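PDB 3HZ8: Thiol:disulfide interchange protein DsbA from Neisseria meningitidis MC58, which probably acts as a periplasmic thiol-disulfide oxidoreductase of the DsbA type, passing its redox-active disulfide on to folding proteins. Local coordinates for residues S47-A50 against K51-K54; I95-A98 against M99-K103; K113-L116 against G117-A121. The protein carries 1 engineered substitution. One frame throughout, in Å; residues are numbered along the deposited sequence. Where two conformers were deposited one is given.

Contact 1. Residues S47-A50 against K51-K54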
loop_
_atom_site.group_PDB
_atom_site.type_symbol
_atom_site.label_atom_id
_atom_site.label_comp_id
_atom_site.label_asym_id
_atom_site.label_seq_id
_atom_site.Cartn_x
_atom_site.Cartn_y
_atom_site.Cartn_z
ATOM N N SER A 47 9.609 -0.066 -1.350
ATOM C CA SER A 47 9.863 1.361 -1.159
ATOM C C SER A 47 11.157 1.804 -1.859
ATOM O O SER A 47 11.208 2.895 -2.449
ATOM C CB SER A 47 9.866 1.721 0.326
ATOM O OG SER A 47 10.947 1.140 0.996
ATOM N N LYS A 48 12.191 0.962 -1.814
ATOM C CA LYS A 48 13.414 1.268 -2.560
ATOM C C LYS A 48 13.138 1.308 -4.051
ATOM O O LYS A 48 13.570 2.226 -4.744
ATOM C CB LYS A 48 14.518 0.266 -2.276
ATOM C CG LYS A 48 15.740 0.519 -3.145
ATOM C CD LYS A 48 16.889 -0.322 -2.712
ATOM C CE LYS A 48 18.133 0.079 -3.485
ATOM N NZ LYS A 48 19.291 -0.616 -2.900
ATOM N N HIS A 49 12.412 0.307 -4.548
ATOM C CA HIS A 49 12.154 0.244 -5.973
ATOM C C HIS A 49 11.388 1.472 -6.446
ATOM O O HIS A 49 11.657 1.998 -7.520
ATOM C CB HIS A 49 11.400 -1.038 -6.333
ATOM C CG HIS A 49 11.390 -1.312 -7.801
ATOM N ND1 HIS A 49 12.550 -1.523 -8.521
ATOM C CD2 HIS A 49 10.374 -1.369 -8.691
ATOM C CE1 HIS A 49 12.240 -1.723 -9.789
ATOM N NE2 HIS A 49 10.930 -1.624 -9.922
ATOM N N ALA A 50 10.432 1.923 -5.633
ATOM C CA ALA A 50 9.630 3.101 -5.968
ATOM C C ALA A 50 10.471 4.358 -6.191
ATOM O O ALA A 50 10.044 5.268 -6.904
ATOM C CB ALA A 50 8.566 3.346 -4.908
ATOM N N LYS A 51 11.664 4.403 -5.596
ATOM C CA LYS A 51 12.576 5.528 -5.843
ATOM C C LYS A 51 13.040 5.563 -7.295
ATOM O O LYS A 51 13.417 6.627 -7.791
ATOM C CB LYS A 51 13.788 5.487 -4.913
ATOM C CG LYS A 51 13.448 5.351 -3.452
ATOM C CD LYS A 51 12.562 6.470 -2.963
ATOM C CE LYS A 51 12.186 6.283 -1.513
ATOM N NZ LYS A 51 13.376 6.174 -0.624
ATOM N N SER A 52 13.006 4.406 -7.964
ATOM C CA SER A 52 13.389 4.276 -9.384
ATOM C C SER A 52 12.266 4.618 -10.352
ATOM O O SER A 52 12.495 4.680 -11.556
ATOM C CB SER A 52 13.857 2.840 -9.698
ATOM O OG SER A 52 12.749 1.977 -10.014
ATOM N N PHE A 53 11.044 4.779 -9.841
ATOM C CA PHE A 53 9.882 5.025 -10.694
ATOM C C PHE A 53 10.088 6.246 -11.584
ATOM O O PHE A 53 10.604 7.274 -11.140
ATOM C CB PHE A 53 8.623 5.268 -9.854
ATOM C CG PHE A 53 7.986 4.019 -9.273
ATOM C CD1 PHE A 53 8.568 2.760 -9.393
ATOM C CD2 PHE A 53 6.797 4.131 -8.557
ATOM C CE1 PHE A 53 7.958 1.634 -8.821
ATOM C CE2 PHE A 53 6.186 3.017 -7.998
ATOM C CZ PHE A 53 6.770 1.770 -8.129
ATOM N N LYS A 54 9.656 6.124 -12.834
ATOM C CA LYS A 54 9.537 7.263 -13.739
ATOM C C LYS A 54 8.508 8.250 -13.194
ATOM O O LYS A 54 7.712 7.895 -12.322
ATOM C CB LYS A 54 9.118 6.775 -15.126
ATOM C CG LYS A 54 10.179 5.959 -15.844
ATOM C CD LYS A 54 11.443 6.783 -16.029
ATOM C CE LYS A 54 12.560 5.953 -16.621
ATOM N NZ LYS A 54 13.873 6.472 -16.173
#
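Phe53 turns its ring face to Ala50 CA in a local contact at the C-terminal end of helix 37-50, where the chain unwinds toward strand 57-63. The fit is a CH-pi contact: Ala50 CA lies 3.5 Å from the centroid of the Phe53 ring and only 10° off the ring normal, while Ala50 CB reaches the rim at Phe53 CE2, 3.9 Å away. CG of Phe53, beside its own backbone N and anti to the carbonyl carbon (chi1 -78°), brings the ring back against the helix. The backbone meanwhile makes a type I beta turn from Ala50 to Phe53, closed by Phe53 N to Ala50 O at 3.1 Å.

One residue earlier, the carbonyl oxygen of His49 is gripped twice by Ser52. The hydroxyl OG donates to His49 O at 2.7 Å, in the carbonyl plane, and Ser52 N donates to the same oxygen at 2.8 Å from well above that plane. The start of this helix carries the redox-active Cys36-Cys39 disulfide, in the CxxC arrangement of the thioredoxin fold; the turn closes its far end. Ser52 OG also sits over one face of the His49 imidazole, offset toward its rim, 3.7 Å from His49 CE1. The rings of His49 and Phe53 come within 3.9 Å at His49 CD2 and Phe53 CE1. His49 NE2 is hydrogen-bonded to Asp179 of helix 171-191, and Phe53 and Ala50 both rest on Leu59 of strand 57-63.

Contact 2. Residues I95-A98 against M99-K103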
loop_
_atom_site.group_PDB
_atom_site.type_symbol
_atom_site.label_atom_id
_atom_site.label_comp_id
_atom_site.label_asym_id
_atom_site.label_seq_id
_atom_site.Cartn_x
_atom_site.Cartn_y
_atom_site.Cartn_z
ATOM N N ILE A 95 6.266 1.655 12.106
ATOM C CA ILE A 95 5.002 0.987 12.437
ATOM C C ILE A 95 5.077 -0.526 12.295
ATOM O O ILE A 95 4.586 -1.262 13.149
ATOM C CB ILE A 95 3.839 1.562 11.610
ATOM C CG1 ILE A 95 3.635 3.038 11.960
ATOM C CG2 ILE A 95 2.537 0.797 11.875
ATOM C CD1 ILE A 95 2.921 3.836 10.911
ATOM N N PHE A 96 5.675 -1.000 11.202
ATOM C CA PHE A 96 5.877 -2.431 11.059
ATOM C C PHE A 96 6.702 -2.993 12.212
ATOM O O PHE A 96 6.378 -4.055 12.714
ATOM C CB PHE A 96 6.553 -2.795 9.733
ATOM C CG PHE A 96 5.606 -2.894 8.568
ATOM C CD1 PHE A 96 4.548 -3.802 8.566
ATOM C CD2 PHE A 96 5.791 -2.088 7.467
ATOM C CE1 PHE A 96 3.706 -3.887 7.465
ATOM C CE2 PHE A 96 4.941 -2.164 6.371
ATOM C CZ PHE A 96 3.901 -3.061 6.378
ATOM N N ASP A 97 7.758 -2.280 12.616
ATOM C CA ASP A 97 8.578 -2.740 13.748
ATOM C C ASP A 97 7.731 -2.829 15.023
ATOM O O ASP A 97 7.680 -3.873 15.670
ATOM C CB ASP A 97 9.813 -1.863 13.985
ATOM C CG ASP A 97 10.716 -2.445 15.055
ATOM O OD1 ASP A 97 10.643 -1.988 16.213
ATOM O OD2 ASP A 97 11.452 -3.404 14.756
ATOM N N ALA A 98 7.032 -1.744 15.345
ATOM C CA ALA A 98 6.156 -1.707 16.521
ATOM C C ALA A 98 5.143 -2.857 16.570
ATOM O O ALA A 98 4.967 -3.487 17.609
ATOM C CB ALA A 98 5.442 -0.382 16.588
ATOM N N MET A 99 4.482 -3.131 15.442
ATOM C CA MET A 99 3.463 -4.179 15.369
ATOM C C MET A 99 4.059 -5.579 15.272
ATOM O O MET A 99 3.726 -6.457 16.049
ATOM C CB MET A 99 2.541 -3.946 14.166
ATOM C CG MET A 99 1.587 -2.774 14.315
ATOM S SD MET A 99 0.104 -3.172 15.271
ATOM C CE MET A 99 -0.727 -4.305 14.162
ATOM N N VAL A 100 4.934 -5.770 14.289
ATOM C CA VAL A 100 5.475 -7.092 13.990
ATOM C C VAL A 100 6.541 -7.519 15.006
ATOM O O VAL A 100 6.461 -8.616 15.560
ATOM C CB VAL A 100 5.970 -7.164 12.521
ATOM C CG1 VAL A 100 6.814 -8.411 12.261
ATOM C CG2 VAL A 100 4.765 -7.119 11.571
ATOM N N ASN A 101 7.504 -6.640 15.277
ATOM C CA ASN A 101 8.593 -6.955 16.209
ATOM C C ASN A 101 8.270 -6.681 17.685
ATOM O O ASN A 101 8.446 -7.564 18.523
ATOM C CB ASN A 101 9.896 -6.274 15.761
ATOM C CG ASN A 101 10.333 -6.718 14.367
ATOM O OD1 ASN A 101 10.179 -7.881 14.000
ATOM N ND2 ASN A 101 10.876 -5.788 13.585
ATOM N N GLN A 102 7.775 -5.480 17.995
ATOM C CA GLN A 102 7.502 -5.081 19.390
ATOM C C GLN A 102 6.176 -5.617 19.963
ATOM O O GLN A 102 5.987 -5.633 21.180
ATOM C CB GLN A 102 7.559 -3.552 19.547
ATOM C CG GLN A 102 8.878 -2.860 19.135
ATOM C CD GLN A 102 8.757 -1.332 19.163
ATOM O OE1 GLN A 102 8.242 -0.768 20.125
ATOM N NE2 GLN A 102 9.222 -0.661 18.107
ATOM N N LYS A 103 5.261 -6.043 19.087
ATOM C CA LYS A 103 3.930 -6.529 19.499
ATOM C C LYS A 103 3.049 -5.476 20.203
ATOM O O LYS A 103 2.218 -5.806 21.051
ATOM C CB LYS A 103 4.034 -7.812 20.346
ATOM C CG LYS A 103 3.932 -9.117 19.567
ATOM C CD LYS A 103 5.279 -9.609 19.055
ATOM C CE LYS A 103 5.172 -11.061 18.613
ATOM N NZ LYS A 103 6.437 -11.614 18.044
#
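Asp97 bridges to Asn101 and Gln102 through its two carboxylate oxygens at the end of helix 88-101. Its CB points away from the later residues overall, yet lies 4.1 Å from Asn101 ND2. CG, anti to the backbone N (chi1 -174°), carries the carboxylate along the helix toward both amides and stands 3.7 Å from Asn101 ND2. Beyond CG the group divides. OD1 accepts from Gln102 NE2 at 2.7 Å on its anti lone pair, in a nearly straight bond that lies in the amide plane of Gln102. OD2 takes the other amide, Asn101 ND2, also at 2.7 Å; this donor stands above the carboxylate plane, although the oxygen remains in the plane of the Asn101 amide. The two amide planes are turned 65° (Asn101) and 54° (Gln102) from the carboxylate, so the three flat groups are not coplanar. Two bonds to separate oxygens should restrict rotation of the carboxylate.

The backbone at these residues widens into a pi-type turn. Asp97 O accepts Gln102 N at 2.8 Å, one residue further on than in an alpha helix, and its bond from Asn101 N is weak. Lys103 then leaves helical geometry with positive phi. This helix belongs to the helical part of the DsbA fold, beside the thioredoxin-like part, and its earlier residues look inward. Phe96 packs edge-to-face with Tyr34 and touches Cys39 of the redox-active pair, while its CD1 meets Val100 CG2 at the ring edge, 4.5 Å off. Ile95 CG2 lies 4.4 Å from Met99 CG, on the side that meets Leu73 and Leu76 of helix 71-83. Along the chain of Gln102, CB comes within 3.2 Å of Ala98 O before NE2 arrives at Asp97.

Contact 3. Residues K113-L116 against G117-A121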
loop_
_atom_site.group_PDB
_atom_site.type_symbol
_atom_site.label_atom_id
_atom_site.label_comp_id
_atom_site.label_asym_id
_atom_site.label_seq_id
_atom_site.Cartn_x
_atom_site.Cartn_y
_atom_site.Cartn_z
ATOM N N LYS A 113 -2.544 6.529 19.970
ATOM C CA LYS A 113 -2.389 7.981 20.100
ATOM C C LYS A 113 -1.183 8.363 20.967
ATOM O O LYS A 113 -0.438 9.289 20.627
ATOM C CB LYS A 113 -3.676 8.644 20.611
ATOM C CG LYS A 113 -4.822 8.560 19.577
ATOM C CD LYS A 113 -6.106 9.256 20.054
ATOM C CE LYS A 113 -6.761 8.473 21.188
ATOM N NZ LYS A 113 -8.244 8.712 21.286
ATOM N N LYS A 114 -0.978 7.644 22.068
ATOM C CA LYS A 114 0.199 7.850 22.916
ATOM C C LYS A 114 1.479 7.556 22.133
ATOM O O LYS A 114 2.424 8.343 22.163
ATOM C CB LYS A 114 0.123 6.987 24.186
ATOM C CG LYS A 114 1.369 7.019 25.073
ATOM C CD LYS A 114 1.355 5.887 26.103
ATOM C CE LYS A 114 2.593 5.896 26.995
ATOM N NZ LYS A 114 3.827 5.484 26.268
ATOM N N TRP A 115 1.493 6.422 21.431
ATOM C CA TRP A 115 2.643 6.021 20.617
ATOM C C TRP A 115 2.974 7.078 19.550
ATOM O O TRP A 115 4.138 7.484 19.388
ATOM C CB TRP A 115 2.377 4.646 19.982
ATOM C CG TRP A 115 3.555 4.077 19.240
ATOM C CD1 TRP A 115 4.590 3.362 19.766
ATOM C CD2 TRP A 115 3.807 4.174 17.832
ATOM N NE1 TRP A 115 5.480 3.020 18.773
ATOM C CE2 TRP A 115 5.022 3.505 17.576
ATOM C CE3 TRP A 115 3.122 4.761 16.761
ATOM C CZ2 TRP A 115 5.564 3.403 16.289
ATOM C CZ3 TRP A 115 3.674 4.672 15.479
ATOM C CH2 TRP A 115 4.880 3.999 15.262
ATOM N N LEU A 116 1.953 7.539 18.832
ATOM C CA LEU A 116 2.174 8.540 17.791
ATOM C C LEU A 116 2.778 9.819 18.371
ATOM O O LEU A 116 3.707 10.388 17.796
ATOM C CB LEU A 116 0.885 8.861 17.044
ATOM C CG LEU A 116 0.425 7.856 15.993
ATOM C CD1 LEU A 116 -0.926 8.313 15.431
ATOM C CD2 LEU A 116 1.472 7.733 14.877
ATOM N N GLY A 117 2.242 10.273 19.504
ATOM C CA GLY A 117 2.746 11.484 20.134
ATOM C C GLY A 117 4.225 11.442 20.473
ATOM O O GLY A 117 4.872 12.482 20.522
ATOM N N GLU A 118 4.747 10.234 20.691
ATOM C CA GLU A 118 6.142 10.005 21.057
ATOM C C GLU A 118 7.112 9.812 19.887
ATOM O O GLU A 118 8.309 9.814 20.104
ATOM C CB GLU A 118 6.250 8.789 21.986
ATOM C CG GLU A 118 5.572 8.994 23.327
ATOM C CD GLU A 118 5.207 7.696 24.026
ATOM O OE1 GLU A 118 5.482 6.594 23.489
ATOM O OE2 GLU A 118 4.627 7.788 25.119
ATOM N N GLN A 119 6.607 9.657 18.664
ATOM C CA GLN A 119 7.492 9.446 17.503
ATOM C C GLN A 119 8.071 10.758 16.956
ATOM O O GLN A 119 7.345 11.724 16.781
ATOM C CB GLN A 119 6.727 8.731 16.372
ATOM C CG GLN A 119 6.076 7.415 16.775
ATOM C CD GLN A 119 6.998 6.505 17.556
ATOM O OE1 GLN A 119 6.666 6.060 18.666
ATOM N NE2 GLN A 119 8.174 6.228 16.985
ATOM N N THR A 120 9.380 10.778 16.683
ATOM C CA THR A 120 10.026 11.938 16.030
ATOM C C THR A 120 10.979 11.572 14.874
ATOM O O THR A 120 11.438 12.471 14.152
ATOM C CB THR A 120 10.807 12.829 17.017
ATOM O OG1 THR A 120 11.774 12.031 17.707
ATOM C CG2 THR A 120 9.869 13.522 18.007
ATOM N N ALA A 121 11.280 10.278 14.714
ATOM C CA ALA A 121 12.035 9.802 13.527
ATOM C C ALA A 121 11.249 10.120 12.272
ATOM O O ALA A 121 11.827 10.338 11.199
ATOM C CB ALA A 121 12.319 8.336 13.604
HETATM O O HOH W 1 4.001 4.280 23.706
#
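Ionic contact comes first: Lys114 and Glu118, one helical turn apart, form a salt bridge on the surface of helix 109-118. Lys114 NZ donates to Glu118 OE2 at 2.7 Å, on its syn lone pair. The lysine runs out extended, with CG anti to the backbone N (chi1 174°), and bends at its last torsion, turning NZ in to OE2. It crosses the acid at a slant, Lys114 CG being 3.3 Å from Glu118 OE2. A water completes the link: it accepts from Lys114 NZ and donates to Glu118 OE1, each at 2.8 Å, so both carboxylate oxygens are engaged.

Stacking and apolar packing are the second kind. The Gln119 side chain, bent at chi2, lies over one face of the Trp115 indole, with ring and amide planes 18° apart. Its CG makes a CH-pi contact with the six-membered ring, 3.8 Å from the centroid and 6° off the normal. Elsewhere the indole meets Ile104 and Leu106, and Leu116 is buried against Val127 and Leu128 of helix 124-132.

Backbone bonds make up the third group. Gly117 N donates to Lys113 O at 3.1 Å in a regular helical bond. Beyond it the pattern tightens: Glu118 N bonds to Trp115 O and Gln119 N to Leu116 O at 3.1 Å, both from above the carbonyl planes, and the longer link from Glu118 N to Lys114 O is weak. The helix thus ends in i to i+3 bonds, with an i to i+4 salt bridge on its surface, in the helical region that DsbA proteins carry beside their thioredoxin-like part.

All three contacts are helix endings, but they lie at different depths. Contact 1 and contact 3 are at the surface, on helices 37-50 and 109-118, with centres about 27 Å apart; contact 2 is partly buried. Contacts 2 and 3 touch: the Trp115 indole, which carries Gln119 on one face, packs on Ile95 and Ala98, with Ile95 CG1 3.7 Å from Trp115 CH2. Contact 1 stays apart, yet Phe96 of contact 2 reaches the helix that contact 1 ends, near its disulfide. Chemistry differs as well: a serine hydroxyl and an aromatic ring close contact 1, a carboxylate with two amides contact 2, and a charged pair with water contact 3.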